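PDB 1TWU: uncharacterized protein YycE from Bacillus subtilis, which is of unknown function but belongs to the vicinal oxygen chelate superfamily and may be a glyoxalase or fosfomycin-resistance protein. Local coordinates for residues A11-R17 with A57-F63; R27-L33 with K97-Y103; L91-T95 with V129-S133. All blocks are in the same frame, centred on the assembly; numbering follows the deposited sequence.

How the contacts relate
Contact 1 joins two parallel strands of the N-terminal four-stranded sheet, contact 3 lays helix 88-100 of the C-terminal half on its own sheet, and contact 2 links the helices of the two halves. Contacts 2 and 3 share helix 88-100 and have centres about 13 Å apart; between them the side chains of Leu33, Leu98, Ile94 and Phe130 pack together, Leu33 CD2 lying 3.7 Å from Phe130 CZ. Contact 2 also reaches contact 1 through Tyr29 CE2, 3.5 Å from Phe63 CZ. Contacts 1 and 3, with centres about 22 Å apart, do not touch, although each meets the second subunit. No ligand or active site is known to which the three can be related.

Contact 1 of 3, residues A11-R17 with A57-F63; sequences AQIRIAR and ADYHLEF
In His60, CG sits between the backbone N and the carbonyl carbon (chi1 64°), which turns the imidazole toward strand 12-17; Arg14, extended as far as CD and then bent at chi3 (-69°), brings its guanidinium down to meet it. Arg14 NE donates to His60 NE2 over 2.8 Å in a nearly straight bond. The acceptor lies in the guanidinium plane, while the donor is somewhat out of the ring plane; NH2 adds a weak, longer bond to the same nitrogen. The other end of the guanidinium, NH1, makes a salt bridge with Glu62 OE1 at 3.1 Å, whose hydrogen bond is bent and weak, and Glu62 CG lies over one face of the group. Arg14 thus ties together two side chains from alternate positions of the partner strand.

Behind them runs a parallel ladder with a short first rung, 2.7 Å from Ile13 N to Asp58 O. It continues with His60 N to Ile13 O at 3.1 Å, then Ile15 N to His60 O, Glu62 N to Ile15 O and Arg17 N to Glu62 O. On the opposite sheet face, Ile13 CD1 comes obliquely to the Tyr59 ring, 3.4 Å from CE2, and Ile15 runs alongside Leu61.

Strand 59-66 passes its other edge to strand 47-53, whose Met51 touches Arg14 and Glu62, whereas helix 22-32 packs on Leu61 and Phe63. Strand 12-18 ends the sheet within the chain, but a strand of the second subunit pairs antiparallel with it and carries the sheet across the interface.

Contact 2 of 3, residues R27-L33 with K97-Y103; sequences RFYEEGL and KLKHMGY
Arg27 reaches across to Met101 and Tyr103 with a chain extended from CG to NE, CG being anti to the backbone N (chi1 175°). From CB outward it first passes the Tyr103 hydroxyl: CB and CD both lie a little farther from OH than CG, which comes to 3.4 Å. Beyond NE the guanidinium turns its end to the carbonyl of Met101. NH2 donates to Met101 O at 3.0 Å, on a lone pair in the carbonyl plane; NH1 approaches the same Met101 O at 3.1 Å from above that plane. NH1 also bonds Tyr103 OH at 2.9 Å, and Met101 CE covers one guanidinium face.

Below this polar cluster, the edge of Phe28 meets the face of Tyr103 in a T-shaped stack, centroids 4.8 Å apart and planes at 87°, with Phe28 CD1 over the centre of the ring. Gly32 brings the helices close: its CA is 3.5 Å from Leu98 CD2, and Met101 SD rests against it too. Gly102, the first residue to leave helical angles, has positive phi and completes a Schellman motif after helix 88-100.

At the far side the straight Lys97 chain delivers NZ to Glu31 O at 3.1 Å. Arg27 and Lys97 therefore each give a cationic group to a main-chain carbonyl near the C-terminal end of the other's helix, where the helix dipole would probably strengthen the attraction.

Contact 3 of 3, residues L91-T95 with V129-S133; sequences LAAIT and VFMNS
Leu91 O, one turn back from Thr95, accepts the backbone Thr95 N at 3.1 Å, and Thr95 OG1 lies close to it as well as to Ala92 O. Both Leu91 and Thr95 press on the strand opposite. With its hydroxyl folded between the backbone N and the carbonyl carbon (chi1 57°), Thr95 turns the methyl to Phe130: CG2 stands 3.6 Å from Phe130 CD2, coming obliquely to the ring. Ile94 CG2 also meets the ring obliquely, 4.0 Å from Phe130 CD1, its side chain crossing the phenylalanine at about a right angle.

Helix 88-100 follows strand 80-84 and precedes strands 105-106, 117-121 and 127-131, the beta-alpha-beta-beta-beta module that vicinal oxygen chelate proteins use in duplicate. Here the helix packs on its own sheet; the axis of 91-95 runs nearly antiparallel to strand 129-131 (166°), with a closest approach of 9.6 Å. Val118 of the adjacent strand 117-121 extends the floor beneath Leu91 and Thr95.

Leu91 works the other end of the patch. Its CG packs 3.9 Å from Phe130 CB, while CD1 reaches past the end of the strand to the backbone, 3.5 Å from Asn132 N, and also touches Asn132 CB. Asn132 is the centre of an inverse gamma turn, and its amide points elsewhere, ND2 bonding to Val85 O beyond strand 80-84.

Contact 1 of 3, residues A11-R17 with A57-F63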
loop_
_atom_site.group_PDB
_atom_site.type_symbol
_atom_site.label_atom_id
_atom_site.label_comp_id
_atom_site.label_asym_id
_atom_site.label_seq_id
_atom_site.Cartn_x
_atom_site.Cartn_y
_atom_site.Cartn_z
ATOM N N ALA A 11 -0.769 1.556 -15.940
ATOM C CA ALA A 11 -2.136 1.187 -16.265
ATOM C C ALA A 11 -2.917 0.932 -14.972
ATOM O O ALA A 11 -4.093 1.284 -14.850
ATOM C CB ALA A 11 -2.140 -0.067 -17.131
ATOM N N GLN A 12 -2.237 0.351 -13.992
ATOM C CA GLN A 12 -2.878 0.003 -12.735
ATOM C C GLN A 12 -1.838 -0.043 -11.628
ATOM O O GLN A 12 -0.642 -0.056 -11.901
ATOM C CB GLN A 12 -3.497 -1.382 -12.883
ATOM C CG GLN A 12 -4.917 -1.506 -12.452
ATOM C CD GLN A 12 -5.505 -2.840 -12.855
ATOM O OE1 GLN A 12 -5.010 -3.904 -12.461
ATOM N NE2 GLN A 12 -6.566 -2.795 -13.651
ATOM N N ILE A 13 -2.302 -0.069 -10.384
ATOM C CA ILE A 13 -1.409 -0.157 -9.234
ATOM C C ILE A 13 -2.014 -1.125 -8.226
ATOM O O ILE A 13 -3.208 -1.056 -7.912
ATOM C CB ILE A 13 -1.178 1.213 -8.557
ATOM C CG1 ILE A 13 -0.475 2.153 -9.531
ATOM C CG2 ILE A 13 -0.300 1.046 -7.314
ATOM C CD1 ILE A 13 -0.164 3.499 -8.943
ATOM N N ARG A 14 -1.179 -2.036 -7.740
ATOM C CA ARG A 14 -1.603 -3.043 -6.785
ATOM C C ARG A 14 -0.714 -3.111 -5.548
ATOM O O ARG A 14 0.514 -3.054 -5.645
ATOM C CB ARG A 14 -1.620 -4.423 -7.457
ATOM C CG ARG A 14 -1.861 -5.583 -6.490
ATOM C CD ARG A 14 -1.764 -6.938 -7.167
ATOM N NE ARG A 14 -2.869 -7.167 -8.097
ATOM C CZ ARG A 14 -3.022 -8.262 -8.841
ATOM N NH1 ARG A 14 -2.138 -9.247 -8.774
ATOM N NH2 ARG A 14 -4.063 -8.372 -9.656
ATOM N N ILE A 15 -1.356 -3.212 -4.386
ATOM C CA ILE A 15 -0.663 -3.370 -3.110
ATOM C C ILE A 15 -0.961 -4.827 -2.784
ATOM O O ILE A 15 -2.122 -5.183 -2.557
ATOM C CB ILE A 15 -1.274 -2.502 -2.000
ATOM C CG1 ILE A 15 -1.092 -1.023 -2.330
ATOM C CG2 ILE A 15 -0.609 -2.819 -0.672
ATOM C CD1 ILE A 15 0.360 -0.573 -2.327
ATOM N N ALA A 16 0.068 -5.671 -2.792
ATOM C CA ALA A 16 -0.110 -7.096 -2.509
ATOM C C ALA A 16 0.517 -7.466 -1.175
ATOM O O ALA A 16 1.669 -7.135 -0.911
ATOM C CB ALA A 16 0.501 -7.932 -3.622
ATOM N N ARG A 17 -0.261 -8.147 -0.341
ATOM C CA ARG A 17 0.184 -8.577 0.980
ATOM C C ARG A 17 -0.136 -10.050 1.205
ATOM O O ARG A 17 -1.169 -10.548 0.760
ATOM C CB ARG A 17 -0.505 -7.747 2.070
ATOM C CG ARG A 17 -0.198 -6.254 2.016
ATOM C CD ARG A 17 -1.140 -5.457 2.918
ATOM N NE ARG A 17 -1.087 -5.899 4.310
ATOM C CZ ARG A 17 -0.123 -5.575 5.167
ATOM N NH1 ARG A 17 0.881 -4.792 4.780
ATOM N NH2 ARG A 17 -0.160 -6.041 6.413
ATOM N N ALA A 57 -10.384 -0.999 -10.005
ATOM C CA ALA A 57 -9.213 -1.757 -10.418
ATOM C C ALA A 57 -7.949 -0.913 -10.582
ATOM O O ALA A 57 -6.842 -1.422 -10.391
ATOM C CB ALA A 57 -9.509 -2.499 -11.710
ATOM N N ASP A 58 -8.100 0.364 -10.932
ATOM C CA ASP A 58 -6.940 1.237 -11.117
ATOM C C ASP A 58 -5.993 1.133 -9.933
ATOM O O ASP A 58 -4.779 1.056 -10.100
ATOM C CB ASP A 58 -7.375 2.692 -11.294
ATOM C CG ASP A 58 -8.119 2.920 -12.597
ATOM O OD1 ASP A 58 -7.881 2.159 -13.563
ATOM O OD2 ASP A 58 -8.929 3.869 -12.663
ATOM N N TYR A 59 -6.571 1.154 -8.739
ATOM C CA TYR A 59 -5.831 1.032 -7.493
ATOM C C TYR A 59 -6.578 -0.020 -6.696
ATOM O O TYR A 59 -7.737 0.181 -6.334
ATOM C CB TYR A 59 -5.833 2.347 -6.707
ATOM C CG TYR A 59 -5.092 3.483 -7.377
ATOM C CD1 TYR A 59 -5.727 4.305 -8.311
ATOM C CD2 TYR A 59 -3.746 3.726 -7.088
ATOM C CE1 TYR A 59 -5.036 5.342 -8.938
ATOM C CE2 TYR A 59 -3.047 4.758 -7.707
ATOM C CZ TYR A 59 -3.696 5.560 -8.631
ATOM O OH TYR A 59 -2.996 6.575 -9.257
ATOM N N HIS A 60 -5.930 -1.151 -6.439
ATOM C CA HIS A 60 -6.577 -2.203 -5.676
ATOM C C HIS A 60 -5.612 -2.940 -4.760
ATOM O O HIS A 60 -4.391 -2.756 -4.827
ATOM C CB HIS A 60 -7.271 -3.210 -6.608
ATOM C CG HIS A 60 -6.336 -3.958 -7.510
ATOM N ND1 HIS A 60 -5.986 -3.506 -8.765
ATOM C CD2 HIS A 60 -5.660 -5.118 -7.327
ATOM C CE1 HIS A 60 -5.135 -4.354 -9.315
ATOM N NE2 HIS A 60 -4.921 -5.341 -8.463
ATOM N N LEU A 61 -6.185 -3.772 -3.898
ATOM C CA LEU A 61 -5.422 -4.570 -2.952
ATOM C C LEU A 61 -5.494 -6.021 -3.392
ATOM O O LEU A 61 -6.461 -6.429 -4.037
ATOM C CB LEU A 61 -6.036 -4.474 -1.549
ATOM C CG LEU A 61 -6.173 -3.129 -0.834
ATOM C CD1 LEU A 61 -6.865 -3.328 0.515
ATOM C CD2 LEU A 61 -4.795 -2.520 -0.638
ATOM N N GLU A 62 -4.461 -6.790 -3.066
ATOM C CA GLU A 62 -4.459 -8.219 -3.344
ATOM C C GLU A 62 -3.933 -8.929 -2.103
ATOM O O GLU A 62 -2.967 -8.491 -1.483
ATOM C CB GLU A 62 -3.573 -8.599 -4.531
ATOM C CG GLU A 62 -3.490 -10.120 -4.673
ATOM C CD GLU A 62 -2.477 -10.601 -5.693
ATOM O OE1 GLU A 62 -1.421 -9.952 -5.847
ATOM O OE2 GLU A 62 -2.732 -11.649 -6.326
ATOM N N PHE A 63 -4.586 -10.017 -1.723
ATOM C CA PHE A 63 -4.150 -10.798 -0.570
ATOM C C PHE A 63 -3.943 -12.224 -1.053
ATOM O O PHE A 63 -4.798 -12.789 -1.747
ATOM C CB PHE A 63 -5.195 -10.750 0.549
ATOM C CG PHE A 63 -5.256 -9.423 1.257
ATOM C CD1 PHE A 63 -4.389 -9.141 2.313
ATOM C CD2 PHE A 63 -6.158 -8.442 0.847
ATOM C CE1 PHE A 63 -4.419 -7.903 2.952
ATOM C CE2 PHE A 63 -6.198 -7.195 1.477
ATOM C CZ PHE A 63 -5.328 -6.924 2.533
#

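Contact 2 of 3, residues R27-L33 with K97-Y103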
loop_
_atom_site.group_PDB
_atom_site.type_symbol
_atom_site.label_atom_id
_atom_site.label_comp_id
_atom_site.label_asym_id
_atom_site.label_seq_id
_atom_site.Cartn_x
_atom_site.Cartn_y
_atom_site.Cartn_z
ATOM N N ARG A 27 -13.514 -11.414 5.192
ATOM C CA ARG A 27 -14.579 -10.923 6.058
ATOM C C ARG A 27 -14.367 -9.451 6.414
ATOM O O ARG A 27 -15.307 -8.660 6.399
ATOM C CB ARG A 27 -14.660 -11.746 7.343
ATOM C CG ARG A 27 -15.677 -11.194 8.337
ATOM C CD ARG A 27 -15.872 -12.135 9.506
ATOM N NE ARG A 27 -16.953 -11.729 10.405
ATOM C CZ ARG A 27 -16.816 -10.895 11.431
ATOM N NH1 ARG A 27 -15.639 -10.357 11.709
ATOM N NH2 ARG A 27 -17.861 -10.620 12.198
ATOM N N PHE A 28 -13.128 -9.087 6.730
ATOM C CA PHE A 28 -12.811 -7.710 7.093
ATOM C C PHE A 28 -12.979 -6.750 5.920
ATOM O O PHE A 28 -13.673 -5.731 6.029
ATOM C CB PHE A 28 -11.366 -7.612 7.600
ATOM C CG PHE A 28 -10.936 -6.204 7.957
ATOM C CD1 PHE A 28 -11.254 -5.650 9.196
ATOM C CD2 PHE A 28 -10.225 -5.426 7.044
ATOM C CE1 PHE A 28 -10.869 -4.341 9.522
ATOM C CE2 PHE A 28 -9.839 -4.122 7.358
ATOM C CZ PHE A 28 -10.162 -3.578 8.601
ATOM N N TYR A 29 -12.338 -7.076 4.799
ATOM C CA TYR A 29 -12.371 -6.219 3.615
ATOM C C TYR A 29 -13.640 -6.233 2.787
ATOM O O TYR A 29 -14.080 -5.185 2.310
ATOM C CB TYR A 29 -11.164 -6.527 2.720
ATOM C CG TYR A 29 -9.887 -6.036 3.337
ATOM C CD1 TYR A 29 -9.536 -4.691 3.273
ATOM C CD2 TYR A 29 -9.074 -6.896 4.081
ATOM C CE1 TYR A 29 -8.401 -4.206 3.946
ATOM C CE2 TYR A 29 -7.939 -6.426 4.760
ATOM C CZ TYR A 29 -7.611 -5.082 4.691
ATOM O OH TYR A 29 -6.516 -4.612 5.375
ATOM N N GLU A 30 -14.235 -7.402 2.614
ATOM C CA GLU A 30 -15.436 -7.472 1.814
ATOM C C GLU A 30 -16.682 -7.242 2.658
ATOM O O GLU A 30 -17.532 -6.425 2.306
ATOM C CB GLU A 30 -15.511 -8.814 1.097
ATOM C CG GLU A 30 -16.046 -8.687 -0.305
ATOM C CD GLU A 30 -16.133 -10.014 -1.022
ATOM O OE1 GLU A 30 -15.197 -10.837 -0.883
ATOM O OE2 GLU A 30 -17.133 -10.224 -1.741
ATOM N N GLU A 31 -16.790 -7.953 3.773
ATOM C CA GLU A 31 -17.942 -7.789 4.648
ATOM C C GLU A 31 -17.820 -6.540 5.510
ATOM O O GLU A 31 -18.811 -5.866 5.780
ATOM C CB GLU A 31 -18.105 -8.989 5.571
ATOM C CG GLU A 31 -18.349 -10.306 4.879
ATOM C CD GLU A 31 -18.834 -11.369 5.857
ATOM O OE1 GLU A 31 -18.572 -12.572 5.613
ATOM O OE2 GLU A 31 -19.488 -11.000 6.867
ATOM N N GLY A 32 -16.606 -6.238 5.948
ATOM C CA GLY A 32 -16.403 -5.081 6.793
ATOM C C GLY A 32 -16.373 -3.769 6.050
ATOM O O GLY A 32 -17.258 -2.931 6.225
ATOM N N LEU A 33 -15.348 -3.580 5.226
ATOM C CA LEU A 33 -15.205 -2.349 4.460
ATOM C C LEU A 33 -16.139 -2.280 3.271
ATOM O O LEU A 33 -16.426 -1.197 2.767
ATOM C CB LEU A 33 -13.775 -2.194 3.954
ATOM C CG LEU A 33 -12.753 -1.798 5.008
ATOM C CD1 LEU A 33 -11.388 -1.610 4.350
ATOM C CD2 LEU A 33 -13.214 -0.512 5.681
ATOM N N LYS A 97 -19.190 -0.154 12.561
ATOM C CA LYS A 97 -19.561 -1.442 11.994
ATOM C C LYS A 97 -18.428 -2.456 12.193
ATOM O O LYS A 97 -18.668 -3.615 12.526
ATOM C CB LYS A 97 -19.860 -1.277 10.499
ATOM C CG LYS A 97 -20.161 -2.583 9.776
ATOM C CD LYS A 97 -20.358 -2.362 8.285
ATOM C CE LYS A 97 -20.577 -3.680 7.562
ATOM N NZ LYS A 97 -20.758 -3.502 6.092
ATOM N N LEU A 98 -17.192 -2.008 11.989
ATOM C CA LEU A 98 -16.024 -2.872 12.137
ATOM C C LEU A 98 -15.814 -3.324 13.582
ATOM O O LEU A 98 -15.466 -4.477 13.832
ATOM C CB LEU A 98 -14.767 -2.157 11.616
ATOM C CG LEU A 98 -14.744 -1.850 10.109
ATOM C CD1 LEU A 98 -13.489 -1.068 9.777
ATOM C CD2 LEU A 98 -14.812 -3.138 9.298
ATOM N N LYS A 99 -16.022 -2.418 14.533
ATOM C CA LYS A 99 -15.859 -2.759 15.943
ATOM C C LYS A 99 -16.962 -3.724 16.384
ATOM O O LYS A 99 -16.726 -4.629 17.187
ATOM C CB LYS A 99 -15.885 -1.490 16.810
ATOM C CG LYS A 99 -14.785 -0.492 16.471
ATOM C CD LYS A 99 -14.792 0.702 17.397
ATOM C CE LYS A 99 -14.353 0.316 18.791
ATOM N NZ LYS A 99 -14.200 1.508 19.679
ATOM N N HIS A 100 -18.166 -3.538 15.848
ATOM C CA HIS A 100 -19.280 -4.410 16.189
ATOM C C HIS A 100 -19.116 -5.777 15.539
ATOM O O HIS A 100 -19.725 -6.762 15.975
ATOM C CB HIS A 100 -20.603 -3.762 15.782
ATOM C CG HIS A 100 -20.956 -2.566 16.614
ATOM N ND1 HIS A 100 -22.185 -1.944 16.549
ATOM C CD2 HIS A 100 -20.237 -1.881 17.538
ATOM C CE1 HIS A 100 -22.209 -0.930 17.397
ATOM N NE2 HIS A 100 -21.038 -0.870 18.009
ATOM N N MET A 101 -18.286 -5.836 14.497
ATOM C CA MET A 101 -18.001 -7.096 13.821
ATOM C C MET A 101 -16.901 -7.820 14.602
ATOM O O MET A 101 -16.629 -8.992 14.358
ATOM C CB MET A 101 -17.560 -6.857 12.368
ATOM C CG MET A 101 -18.716 -6.558 11.414
ATOM S SD MET A 101 -18.170 -6.218 9.751
ATOM C CE MET A 101 -17.932 -7.830 9.185
ATOM N N GLY A 102 -16.273 -7.114 15.542
ATOM C CA GLY A 102 -15.236 -7.727 16.358
ATOM C C GLY A 102 -13.818 -7.192 16.225
ATOM O O GLY A 102 -12.924 -7.642 16.943
ATOM N N TYR A 103 -13.601 -6.235 15.328
ATOM C CA TYR A 103 -12.269 -5.680 15.125
ATOM C C TYR A 103 -11.915 -4.604 16.148
ATOM O O TYR A 103 -12.741 -3.769 16.493
ATOM C CB TYR A 103 -12.155 -5.163 13.689
ATOM C CG TYR A 103 -12.446 -6.264 12.688
ATOM C CD1 TYR A 103 -11.569 -7.344 12.545
ATOM C CD2 TYR A 103 -13.638 -6.277 11.956
ATOM C CE1 TYR A 103 -11.869 -8.413 11.706
ATOM C CE2 TYR A 103 -13.953 -7.344 11.112
ATOM C CZ TYR A 103 -13.063 -8.413 10.997
ATOM O OH TYR A 103 -13.371 -9.497 10.204
#

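Contact 3 of 3, residues L91-T95 with V129-S133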
loop_
_atom_site.group_PDB
_atom_site.type_symbol
_atom_site.label_atom_id
_atom_site.label_comp_id
_atom_site.label_asym_id
_atom_site.label_seq_id
_atom_site.Cartn_x
_atom_site.Cartn_y
_atom_site.Cartn_z
ATOM N N LEU A 91 -17.622 8.274 8.560
ATOM C CA LEU A 91 -16.461 7.772 9.279
ATOM C C LEU A 91 -16.955 7.006 10.510
ATOM O O LEU A 91 -16.612 5.841 10.704
ATOM C CB LEU A 91 -15.552 8.939 9.685
ATOM C CG LEU A 91 -14.125 8.637 10.154
ATOM C CD1 LEU A 91 -13.289 9.900 10.051
ATOM C CD2 LEU A 91 -14.122 8.102 11.576
ATOM N N ALA A 92 -17.785 7.652 11.325
ATOM C CA ALA A 92 -18.321 7.023 12.529
ATOM C C ALA A 92 -19.047 5.715 12.219
ATOM O O ALA A 92 -18.921 4.734 12.956
ATOM C CB ALA A 92 -19.268 7.981 13.243
ATOM N N ALA A 93 -19.805 5.708 11.127
ATOM C CA ALA A 93 -20.565 4.532 10.723
ATOM C C ALA A 93 -19.702 3.333 10.356
ATOM O O ALA A 93 -19.960 2.219 10.806
ATOM C CB ALA A 93 -21.468 4.877 9.554
ATOM N N ILE A 94 -18.680 3.553 9.537
ATOM C CA ILE A 94 -17.831 2.446 9.127
ATOM C C ILE A 94 -17.004 1.887 10.285
ATOM O O ILE A 94 -16.957 0.669 10.490
ATOM C CB ILE A 94 -16.899 2.841 7.936
ATOM C CG1 ILE A 94 -16.128 1.606 7.458
ATOM C CG2 ILE A 94 -15.922 3.936 8.347
ATOM C CD1 ILE A 94 -17.020 0.421 7.109
ATOM N N THR A 95 -16.370 2.766 11.055
ATOM C CA THR A 95 -15.558 2.316 12.179
ATOM C C THR A 95 -16.412 1.592 13.223
ATOM O O THR A 95 -15.943 0.670 13.891
ATOM C CB THR A 95 -14.826 3.498 12.857
ATOM O OG1 THR A 95 -15.784 4.474 13.276
ATOM C CG2 THR A 95 -13.830 4.137 11.894
ATOM N N VAL A 129 -6.486 3.271 9.094
ATOM C CA VAL A 129 -6.856 4.553 9.670
ATOM C C VAL A 129 -7.927 5.291 8.879
ATOM O O VAL A 129 -7.921 5.316 7.649
ATOM C CB VAL A 129 -5.608 5.467 9.808
ATOM C CG1 VAL A 129 -5.950 6.728 10.608
ATOM C CG2 VAL A 129 -4.486 4.695 10.475
ATOM N N PHE A 130 -8.859 5.880 9.611
ATOM C CA PHE A 130 -9.930 6.669 9.022
ATOM C C PHE A 130 -9.741 8.076 9.597
ATOM O O PHE A 130 -10.018 8.326 10.773
ATOM C CB PHE A 130 -11.279 6.063 9.414
ATOM C CG PHE A 130 -11.457 4.655 8.927
ATOM C CD1 PHE A 130 -12.006 4.401 7.671
ATOM C CD2 PHE A 130 -11.018 3.581 9.695
ATOM C CE1 PHE A 130 -12.114 3.094 7.182
ATOM C CE2 PHE A 130 -11.119 2.275 9.221
ATOM C CZ PHE A 130 -11.667 2.030 7.960
ATOM N N MET A 131 -9.227 8.978 8.765
ATOM C CA MET A 131 -8.960 10.350 9.181
ATOM C C MET A 131 -10.038 11.312 8.682
ATOM O O MET A 131 -10.386 11.330 7.494
ATOM C CB MET A 131 -7.574 10.781 8.678
ATOM C CG MET A 131 -7.115 12.179 9.112
ATOM S SD MET A 131 -7.085 12.486 10.900
ATOM C CE MET A 131 -5.966 11.249 11.446
ATOM N N ASN A 132 -10.570 12.106 9.605
ATOM C CA ASN A 132 -11.615 13.063 9.275
ATOM C C ASN A 132 -11.038 14.303 8.616
ATOM O O ASN A 132 -10.971 15.362 9.232
ATOM C CB ASN A 132 -12.377 13.477 10.534
ATOM C CG ASN A 132 -13.666 14.212 10.216
ATOM O OD1 ASN A 132 -14.197 14.945 11.049
ATOM N ND2 ASN A 132 -14.186 14.005 9.009
ATOM N N SER A 133 -10.605 14.172 7.371
ATOM C CA SER A 133 -10.063 15.313 6.650
ATOM C C SER A 133 -10.097 15.030 5.161
ATOM O O SER A 133 -10.660 14.029 4.728
ATOM C CB SER A 133 -8.630 15.626 7.105
ATOM O OG SER A 133 -7.703 14.655 6.662
#